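Local coordinates for 5-carboxymethyl-2-hydroxymuconate delta-isomerase (Mycobacterium smegmatis, PDB 4PFZ), which probably binds a metal ion and acts as an isomerase or acetylpyruvate-type hydrolase of the fumarylacetoacetate hydrolase family, at residues S58-V63 / F85-T90; A103-V108 / V143-Q148; D237-T242 / N251-K256. All coordinates share one frame; numbering follows the deposited sequence.

Read from the N terminus, the three contacts close one loop after another; none encloses or crosses another. Contact 1 brings 58-63 against 85-90, beside strand 221-223, which also pairs with 60-63, and closes a mostly irregular 21-residue excursion. Contact 2 joins the loop 103-108 to the end of strand 134-145 and the start of helix 146-152, closing a loop in which strands 108-118 and 134-145 pair. Contact 3 closes the shortest excursion, eight residues, at the end of a hairpin away from its turn, in a second sheet. Contacts 1 and 2 meet where Lys87 packs against Val143, while Arg255 of contact 3 probably hydrogen-bonds to Ala105 O of contact 2. Contacts 1 and 3 do not touch.

Contact 1 of 3, residues S58-V63 / F85-T90; sequences SKVIAV and FLKPNT
Ala62 and Phe85 show how firmly an antiparallel pair can close at one end while it opens at the other. Their two backbone bonds run from Ala62 N to Phe85 O (2.9 Å) and from Phe85 N to Ala62 O (3.0 Å). The Phe85 ring then folds back over its partner: with CG held between the backbone N and the carbonyl carbon (chi1 57°), one ring face turns to Ala62. Ala62 CB makes a CH-pi contact over that face, 4.0 Å from the ring centroid, and on the same face Ala62 O stands 3.3 Å above the plane, displaced toward the rim. Trp155 meets the Phe85 ring edge-to-face. On the other side of the sheet Ile61 and Leu86 lie alongside one another, Ile61 CG1 meeting Leu86 CD2 at 3.7 Å, and Met156 of the second subunit packs on Leu86.

One more direct bond, Lys87 N to Val60 O (2.9 Å, nearly straight at 167°), ends the close part. The Lys87 chain leads away from Val60 to a salt bridge with Asp142 and to the carbonyls of Lys159 and Phe164. The return bond of the Val60-Lys87 pair is replaced by water, which accepts from Val60 N and donates to Lys87 O at 2.6 Å; farther on, a second water links Ser58 O with Asn89 N. Ser58 and Asn89 are partly exposed, and Asn89 ND2 bonds to Ala57 O, its angle to Ser58 O being poor. Strand 60-63 also pairs, in parallel, with strand 221-223, so this splayed, water-bridged antiparallel pair belongs to the mixed beta core of the fumarylacetoacetate hydrolase fold.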
loop_
_atom_site.group_PDB
_atom_site.type_symbol
_atom_site.label_atom_id
_atom_site.label_comp_id
_atom_site.label_asym_id
_atom_site.label_seq_id
_atom_site.Cartn_x
_atom_site.Cartn_y
_atom_site.Cartn_z
ATOM N N SER B 58 4.208 5.546 4.377
ATOM C CA SER B 58 3.127 5.623 3.395
ATOM C C SER B 58 2.836 4.232 2.826
ATOM O O SER B 58 1.684 3.878 2.532
ATOM C CB SER B 58 3.481 6.604 2.271
ATOM O OG SER B 58 4.235 5.977 1.243
ATOM N N LYS B 59 3.885 3.444 2.658
ATOM C CA LYS B 59 3.719 2.055 2.242
ATOM C C LYS B 59 4.793 1.163 2.848
ATOM O O LYS B 59 5.865 1.631 3.254
ATOM C CB LYS B 59 3.726 1.919 0.711
ATOM C CG LYS B 59 4.945 2.483 -0.012
ATOM C CD LYS B 59 4.774 2.317 -1.542
ATOM C CE LYS B 59 5.777 3.147 -2.349
ATOM N NZ LYS B 59 5.845 4.563 -1.900
ATOM N N VAL B 60 4.481 -0.121 2.900
ATOM C CA VAL B 60 5.387 -1.102 3.419
ATOM C C VAL B 60 5.553 -2.140 2.342
ATOM O O VAL B 60 4.576 -2.780 1.960
ATOM C CB VAL B 60 4.851 -1.764 4.694
ATOM C CG1 VAL B 60 5.796 -2.900 5.139
ATOM C CG2 VAL B 60 4.680 -0.738 5.789
ATOM N N ILE B 61 6.789 -2.312 1.872
ATOM C CA ILE B 61 7.121 -3.338 0.894
ATOM C C ILE B 61 7.797 -4.486 1.618
ATOM O O ILE B 61 8.640 -4.268 2.494
ATOM C CB ILE B 61 8.074 -2.809 -0.210
ATOM C CG1 ILE B 61 7.370 -1.736 -1.025
ATOM C CG2 ILE B 61 8.486 -3.923 -1.160
ATOM C CD1 ILE B 61 7.536 -0.331 -0.476
ATOM N N ALA B 62 7.442 -5.707 1.266
ATOM C CA ALA B 62 8.116 -6.832 1.884
ATOM C C ALA B 62 8.525 -7.864 0.854
ATOM O O ALA B 62 7.969 -7.919 -0.235
ATOM C CB ALA B 62 7.215 -7.457 2.945
ATOM N N VAL B 63 9.491 -8.697 1.229
ATOM C CA VAL B 63 9.906 -9.824 0.417
ATOM C C VAL B 63 9.630 -11.090 1.229
ATOM O O VAL B 63 9.588 -11.044 2.450
ATOM C CB VAL B 63 11.407 -9.694 0.008
ATOM C CG1 VAL B 63 12.329 -10.226 1.084
ATOM C CG2 VAL B 63 11.680 -10.387 -1.319
ATOM N N PHE B 85 5.976 -7.571 -2.386
ATOM C CA PHE B 85 4.546 -7.318 -2.195
ATOM C C PHE B 85 4.338 -6.171 -1.190
ATOM O O PHE B 85 5.301 -5.606 -0.673
ATOM C CB PHE B 85 3.811 -8.592 -1.729
ATOM C CG PHE B 85 4.367 -9.194 -0.451
ATOM C CD1 PHE B 85 5.432 -10.070 -0.487
ATOM C CD2 PHE B 85 3.814 -8.878 0.777
ATOM C CE1 PHE B 85 5.951 -10.625 0.684
ATOM C CE2 PHE B 85 4.331 -9.424 1.948
ATOM C CZ PHE B 85 5.393 -10.301 1.898
ATOM N N LEU B 86 3.080 -5.814 -0.941
ATOM C CA LEU B 86 2.749 -4.666 -0.099
ATOM C C LEU B 86 1.966 -5.097 1.141
ATOM O O LEU B 86 1.144 -6.002 1.070
ATOM C CB LEU B 86 1.915 -3.636 -0.884
ATOM C CG LEU B 86 2.657 -2.846 -1.954
ATOM C CD1 LEU B 86 1.663 -2.062 -2.805
ATOM C CD2 LEU B 86 3.688 -1.908 -1.311
ATOM N N LYS B 87 2.242 -4.447 2.266
ATOM C CA LYS B 87 1.381 -4.518 3.452
ATOM C C LYS B 87 0.817 -3.119 3.631
ATOM O O LYS B 87 1.528 -2.141 3.420
ATOM C CB LYS B 87 2.165 -4.991 4.684
ATOM C CG LYS B 87 2.660 -6.430 4.581
ATOM C CD LYS B 87 3.652 -6.809 5.711
ATOM C CE LYS B 87 3.029 -6.820 7.113
ATOM N NZ LYS B 87 2.373 -8.123 7.465
ATOM N N PRO B 88 -0.488 -3.002 3.936
ATOM C CA PRO B 88 -1.035 -1.660 4.130
ATOM C C PRO B 88 -0.489 -0.984 5.367
ATOM O O PRO B 88 -0.236 -1.663 6.352
ATOM C CB PRO B 88 -2.541 -1.913 4.282
ATOM C CG PRO B 88 -2.622 -3.286 4.914
ATOM C CD PRO B 88 -1.443 -4.060 4.323
ATOM N N ASN B 89 -0.329 0.333 5.340
ATOM C CA ASN B 89 0.243 0.996 6.507
ATOM C C ASN B 89 -0.736 1.003 7.693
ATOM O O ASN B 89 -0.350 1.301 8.823
ATOM C CB ASN B 89 0.729 2.410 6.154
ATOM C CG ASN B 89 -0.384 3.363 5.758
ATOM O OD1 ASN B 89 -1.567 3.029 5.793
ATOM N ND2 ASN B 89 0.006 4.583 5.392
ATOM N N THR B 90 -1.986 0.622 7.446
ATOM C CA THR B 90 -2.927 0.389 8.557
ATOM C C THR B 90 -2.599 -0.834 9.403
ATOM O O THR B 90 -3.125 -1.000 10.524
ATOM C CB THR B 90 -4.362 0.244 8.042
ATOM O OG1 THR B 90 -4.367 -0.559 6.861
ATOM C CG2 THR B 90 -4.934 1.618 7.728
HETATM O O HOH W 1 -0.222 1.839 2.813
HETATM O O HOH W 2 1.749 -0.496 1.459
#

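Contact 2 of 3, residues A103-V108 / V143-Q148; sequences ADADPV and VSARDQ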
loop_
_atom_site.group_PDB
_atom_site.type_symbol
_atom_site.label_atom_id
_atom_site.label_comp_id
_atom_site.label_asym_id
_atom_site.label_seq_id
_atom_site.Cartn_x
_atom_site.Cartn_y
_atom_site.Cartn_z
ATOM N N ALA B 103 -10.571 -13.883 14.588
ATOM C CA ALA B 103 -11.188 -15.040 15.222
ATOM C C ALA B 103 -11.002 -16.318 14.401
ATOM O O ALA B 103 -10.752 -17.391 14.957
ATOM C CB ALA B 103 -12.677 -14.780 15.465
ATOM N N ASP B 104 -11.095 -16.179 13.080
ATOM C CA ASP B 104 -11.113 -17.317 12.160
ATOM C C ASP B 104 -9.741 -17.731 11.626
ATOM O O ASP B 104 -9.618 -18.762 10.972
ATOM C CB ASP B 104 -12.016 -16.999 10.967
ATOM C CG ASP B 104 -11.434 -15.919 10.072
ATOM O OD1 ASP B 104 -10.883 -14.930 10.606
ATOM O OD2 ASP B 104 -11.522 -16.060 8.829
ATOM N N ALA B 105 -8.719 -16.928 11.893
ATOM C CA ALA B 105 -7.407 -17.136 11.270
ATOM C C ALA B 105 -6.556 -18.182 12.005
ATOM O O ALA B 105 -6.121 -17.955 13.130
ATOM C CB ALA B 105 -6.666 -15.810 11.183
ATOM N N ASP B 106 -6.313 -19.319 11.352
ATOM C CA ASP B 106 -5.514 -20.411 11.922
ATOM C C ASP B 106 -4.688 -21.112 10.848
ATOM O O ASP B 106 -5.248 -21.640 9.892
ATOM C CB ASP B 106 -6.399 -21.471 12.599
ATOM C CG ASP B 106 -7.492 -20.878 13.465
ATOM O OD1 ASP B 106 -7.184 -20.022 14.320
ATOM O OD2 ASP B 106 -8.665 -21.287 13.300
ATOM N N PRO B 107 -3.358 -21.144 11.003
ATOM C CA PRO B 107 -2.576 -20.481 12.044
ATOM C C PRO B 107 -2.122 -19.103 11.592
ATOM O O PRO B 107 -2.079 -18.846 10.401
ATOM C CB PRO B 107 -1.376 -21.407 12.208
ATOM C CG PRO B 107 -1.143 -21.903 10.810
ATOM C CD PRO B 107 -2.510 -21.993 10.150
ATOM N N VAL B 108 -1.778 -18.238 12.535
ATOM C CA VAL B 108 -1.176 -16.954 12.213
ATOM C C VAL B 108 0.291 -17.047 12.619
ATOM O O VAL B 108 0.597 -17.471 13.734
ATOM C CB VAL B 108 -1.900 -15.793 12.939
ATOM C CG1 VAL B 108 -1.176 -14.471 12.737
ATOM C CG2 VAL B 108 -3.362 -15.680 12.457
ATOM N N VAL B 143 3.566 -10.439 10.183
ATOM C CA VAL B 143 2.552 -11.350 10.724
ATOM C C VAL B 143 1.655 -11.828 9.585
ATOM O O VAL B 143 1.213 -11.026 8.747
ATOM C CB VAL B 143 1.699 -10.677 11.827
ATOM C CG1 VAL B 143 0.696 -11.650 12.393
ATOM C CG2 VAL B 143 2.594 -10.164 12.954
ATOM N N SER B 144 1.374 -13.127 9.561
ATOM C CA SER B 144 0.809 -13.736 8.367
ATOM C C SER B 144 -0.228 -14.794 8.708
ATOM O O SER B 144 0.070 -15.743 9.408
ATOM C CB SER B 144 1.933 -14.356 7.518
ATOM O OG SER B 144 2.930 -13.395 7.181
ATOM N N ALA B 145 -1.463 -14.618 8.242
ATOM C CA ALA B 145 -2.464 -15.676 8.392
ATOM C C ALA B 145 -2.243 -16.721 7.302
ATOM O O ALA B 145 -2.645 -16.519 6.167
ATOM C CB ALA B 145 -3.882 -15.108 8.325
ATOM N N ARG B 146 -1.585 -17.829 7.639
ATOM C CA ARG B 146 -1.133 -18.785 6.618
ATOM C C ARG B 146 -2.277 -19.450 5.849
ATOM O O ARG B 146 -2.118 -19.791 4.682
ATOM C CB ARG B 146 -0.260 -19.883 7.241
ATOM C CG ARG B 146 0.971 -19.401 7.989
ATOM C CD ARG B 146 1.820 -18.445 7.157
ATOM N NE ARG B 146 2.157 -18.977 5.841
ATOM C CZ ARG B 146 3.220 -19.736 5.591
ATOM N NH1 ARG B 146 4.051 -20.078 6.572
ATOM N NH2 ARG B 146 3.447 -20.163 4.356
ATOM N N ASP B 147 -3.415 -19.663 6.502
ATOM C CA ASP B 147 -4.553 -20.280 5.827
ATOM C C ASP B 147 -5.066 -19.389 4.693
ATOM O O ASP B 147 -5.384 -19.868 3.594
ATOM C CB ASP B 147 -5.684 -20.580 6.825
ATOM C CG ASP B 147 -6.023 -19.381 7.720
ATOM O OD1 ASP B 147 -5.152 -18.500 7.916
ATOM O OD2 ASP B 147 -7.158 -19.334 8.246
ATOM N N GLN B 148 -5.142 -18.093 4.971
ATOM C CA GLN B 148 -5.624 -17.113 3.998
ATOM C C GLN B 148 -4.657 -16.970 2.837
ATOM O O GLN B 148 -5.072 -16.735 1.702
ATOM C CB GLN B 148 -5.845 -15.754 4.668
ATOM C CG GLN B 148 -6.871 -15.831 5.784
ATOM C CD GLN B 148 -7.092 -14.514 6.495
ATOM O OE1 GLN B 148 -6.480 -13.495 6.159
ATOM N NE2 GLN B 148 -7.964 -14.533 7.502
HETATM O O HOH W 3 -9.329 -17.482 7.718
HETATM O O HOH W 4 -10.084 -12.573 8.750
#
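Val108 and Val143 press together at the apolar centre, CG1 to CG1 at 3.4 Å, tighter than usual for two carbons. In each valine this branch is anti to the backbone N (chi1 173° for Val108), and the two side chains meet at a slant. Around them an antiparallel strand pair of the fumarylacetoacetate hydrolase domain ends where one of its strands, 134-145, passes into helix 146-152: Val108 and Ala145 form a non-hydrogen-bonded pair, and Ala145 is the N-cap residue. The methyls of Ala105 and Ala145 meet at 4.1 Å, while Leu101 and Phe164 add further apolar cover to Val108.

Outward, the first helical amide is taken up from across the contact, Arg146 N bonding to Pro107 O at 3.0 Å. A cis peptide precedes Pro107, whose ring brings CG beside Arg146 CB. The next helical residue, Asp147, points its side chain to the loop; CG, between the backbone N and the carbonyl carbon (chi1 49°), lays the carboxylate against the Asp106 backbone. Asp106 N donates to OD2 at 3.2 Å from above the carboxylate plane, 58° out of it. OD1 is buried with no partner in the model. Gln148 divides its two amide atoms between partners, OE1 bonding His161 and NE2 facing the waters. There one water donates to Asp104 OD2 at 2.8 Å and to Asp147 OD2, and accepts from Gln148 NE2 at 3.3 Å.

Contact 3 of 3, residues D237-T242 / N251-K256; sequences DTVSIT and NPVVRK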
loop_
_atom_site.group_PDB
_atom_site.type_symbol
_atom_site.label_atom_id
_atom_site.label_comp_id
_atom_site.label_asym_id
_atom_site.label_seq_id
_atom_site.Cartn_x
_atom_site.Cartn_y
_atom_site.Cartn_z
ATOM N N ASP B 237 0.394 -15.124 23.965
ATOM C CA ASP B 237 1.827 -15.181 23.658
ATOM C C ASP B 237 2.477 -13.805 23.683
ATOM O O ASP B 237 1.812 -12.775 23.589
ATOM C CB ASP B 237 2.093 -15.800 22.285
ATOM C CG ASP B 237 1.852 -17.289 22.249
ATOM O OD1 ASP B 237 1.799 -17.923 23.329
ATOM O OD2 ASP B 237 1.727 -17.821 21.121
ATOM N N THR B 238 3.799 -13.812 23.802
ATOM C CA THR B 238 4.601 -12.621 23.595
ATOM C C THR B 238 5.649 -12.979 22.549
ATOM O O THR B 238 6.313 -14.010 22.662
ATOM C CB THR B 238 5.281 -12.132 24.900
ATOM O OG1 THR B 238 4.300 -11.958 25.933
ATOM C CG2 THR B 238 5.981 -10.812 24.669
ATOM N N VAL B 239 5.765 -12.154 21.512
ATOM C CA VAL B 239 6.764 -12.368 20.475
ATOM C C VAL B 239 7.821 -11.282 20.576
ATOM O O VAL B 239 7.490 -10.098 20.615
ATOM C CB VAL B 239 6.165 -12.339 19.057
ATOM C CG1 VAL B 239 7.206 -12.781 18.020
ATOM C CG2 VAL B 239 4.924 -13.204 18.975
ATOM N N SER B 240 9.082 -11.689 20.630
ATOM C CA SER B 240 10.188 -10.746 20.707
ATOM C C SER B 240 11.212 -10.992 19.608
ATOM O O SER B 240 11.777 -12.078 19.502
ATOM C CB SER B 240 10.855 -10.816 22.075
ATOM O OG SER B 240 10.025 -10.211 23.048
ATOM N N ILE B 241 11.441 -9.970 18.789
ATOM C CA ILE B 241 12.395 -10.067 17.694
ATOM C C ILE B 241 13.579 -9.167 17.987
ATOM O O ILE B 241 13.418 -7.970 18.217
ATOM C CB ILE B 241 11.766 -9.668 16.344
ATOM C CG1 ILE B 241 10.530 -10.532 16.064
ATOM C CG2 ILE B 241 12.797 -9.802 15.222
ATOM C CD1 ILE B 241 9.530 -9.880 15.143
ATOM N N THR B 242 14.761 -9.758 17.989
ATOM C CA THR B 242 15.960 -9.037 18.327
ATOM C C THR B 242 16.888 -8.979 17.127
ATOM O O THR B 242 17.201 -9.994 16.503
ATOM C CB THR B 242 16.687 -9.685 19.527
ATOM O OG1 THR B 242 15.845 -9.607 20.685
ATOM C CG2 THR B 242 17.990 -8.962 19.816
ATOM N N ASN B 251 5.908 -7.637 21.169
ATOM C CA ASN B 251 4.457 -7.434 21.128
ATOM C C ASN B 251 3.724 -8.579 21.787
ATOM O O ASN B 251 4.053 -9.743 21.550
ATOM C CB ASN B 251 3.946 -7.290 19.695
ATOM C CG ASN B 251 4.580 -6.136 18.969
ATOM O OD1 ASN B 251 5.618 -6.302 18.332
ATOM N ND2 ASN B 251 3.966 -4.945 19.067
ATOM N N PRO B 252 2.723 -8.252 22.616
ATOM C CA PRO B 252 1.866 -9.327 23.102
ATOM C C PRO B 252 0.894 -9.720 21.996
ATOM O O PRO B 252 0.824 -9.032 20.977
ATOM C CB PRO B 252 1.143 -8.696 24.294
ATOM C CG PRO B 252 1.062 -7.248 23.937
ATOM C CD PRO B 252 2.365 -6.949 23.203
ATOM N N VAL B 253 0.177 -10.819 22.203
ATOM C CA VAL B 253 -0.741 -11.354 21.203
ATOM C C VAL B 253 -2.082 -11.669 21.847
ATOM O O VAL B 253 -2.138 -12.288 22.906
ATOM C CB VAL B 253 -0.167 -12.634 20.549
ATOM C CG1 VAL B 253 -1.122 -13.197 19.500
ATOM C CG2 VAL B 253 1.184 -12.342 19.925
ATOM N N VAL B 254 -3.159 -11.235 21.202
ATOM C CA VAL B 254 -4.515 -11.488 21.682
ATOM C C VAL B 254 -5.369 -11.973 20.518
ATOM O O VAL B 254 -5.253 -11.448 19.404
ATOM C CB VAL B 254 -5.152 -10.215 22.303
ATOM C CG1 VAL B 254 -6.655 -10.390 22.511
ATOM C CG2 VAL B 254 -4.468 -9.852 23.616
ATOM N N ARG B 255 -6.223 -12.971 20.746
ATOM C CA ARG B 255 -7.166 -13.330 19.691
ATOM C C ARG B 255 -8.526 -12.672 19.922
ATOM O O ARG B 255 -9.035 -12.633 21.043
ATOM C CB ARG B 255 -7.338 -14.846 19.557
ATOM C CG ARG B 255 -8.151 -15.214 18.298
ATOM C CD ARG B 255 -8.267 -16.708 18.067
ATOM N NE ARG B 255 -6.980 -17.348 17.792
ATOM C CZ ARG B 255 -6.436 -17.458 16.581
ATOM N NH1 ARG B 255 -7.052 -16.953 15.522
ATOM N NH2 ARG B 255 -5.268 -18.071 16.430
ATOM N N LYS B 256 -9.093 -12.151 18.838
ATOM C CA LYS B 256 -10.380 -11.469 18.854
ATOM C C LYS B 256 -11.512 -12.458 19.058
ATOM O O LYS B 256 -11.420 -13.605 18.632
ATOM C CB LYS B 256 -10.594 -10.693 17.548
#
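The flat groups that meet between Val239 and Asn251 are peptide groups rather than rings or side-chain planes. Val239 N points at Asn251 O (3.0 Å, 172° at the hydrogen), tilted out of the carbonyl plane, and Asn251 N returns a bond to Val239 O, also 3.0 Å. Thr238 flanks the same Asn251 carbonyl, its CG2 lying 3.8 Å from O and its CA making a CA-H...O contact. The flat ends of the polar side chains are turned elsewhere: the Asp237 carboxylate is held by Asn187 ND2 and Glu234 N, and the Asn251 amide reaches the carbonyls of Val97 and Gly94.

One step along, Thr238 and Pro252 form a non-hydrogen-bonded pair, a place in the hairpin where proline's missing N-H costs no bond between these two strands. The next link is poorer. Val253 N reaches Asp237 O at 2.9 Å, yet the bond is weak because it is strongly bent, 126° at the hydrogen. Val253 helps enclose that oxygen with carbon as well, CB at 3.6 Å from Asp237 O. With CG1 trans to the backbone N (chi1 -180°), its CG2 is left to meet Val239 CG2 at 4.0 Å, the two side chains slanting across each other, and both valines pack on Ile233.

Beyond Val253, residues 254-256 make no contact with 237-242, and Arg255 turns to a salt bridge with Glu234. Chemically, then, the hairpin's open end is held by one reciprocal pair of nearly straight backbone bonds, a weak third bond and a small valine contact, while the side chains of Asp237 and Asn251 tie it to neighbouring loops.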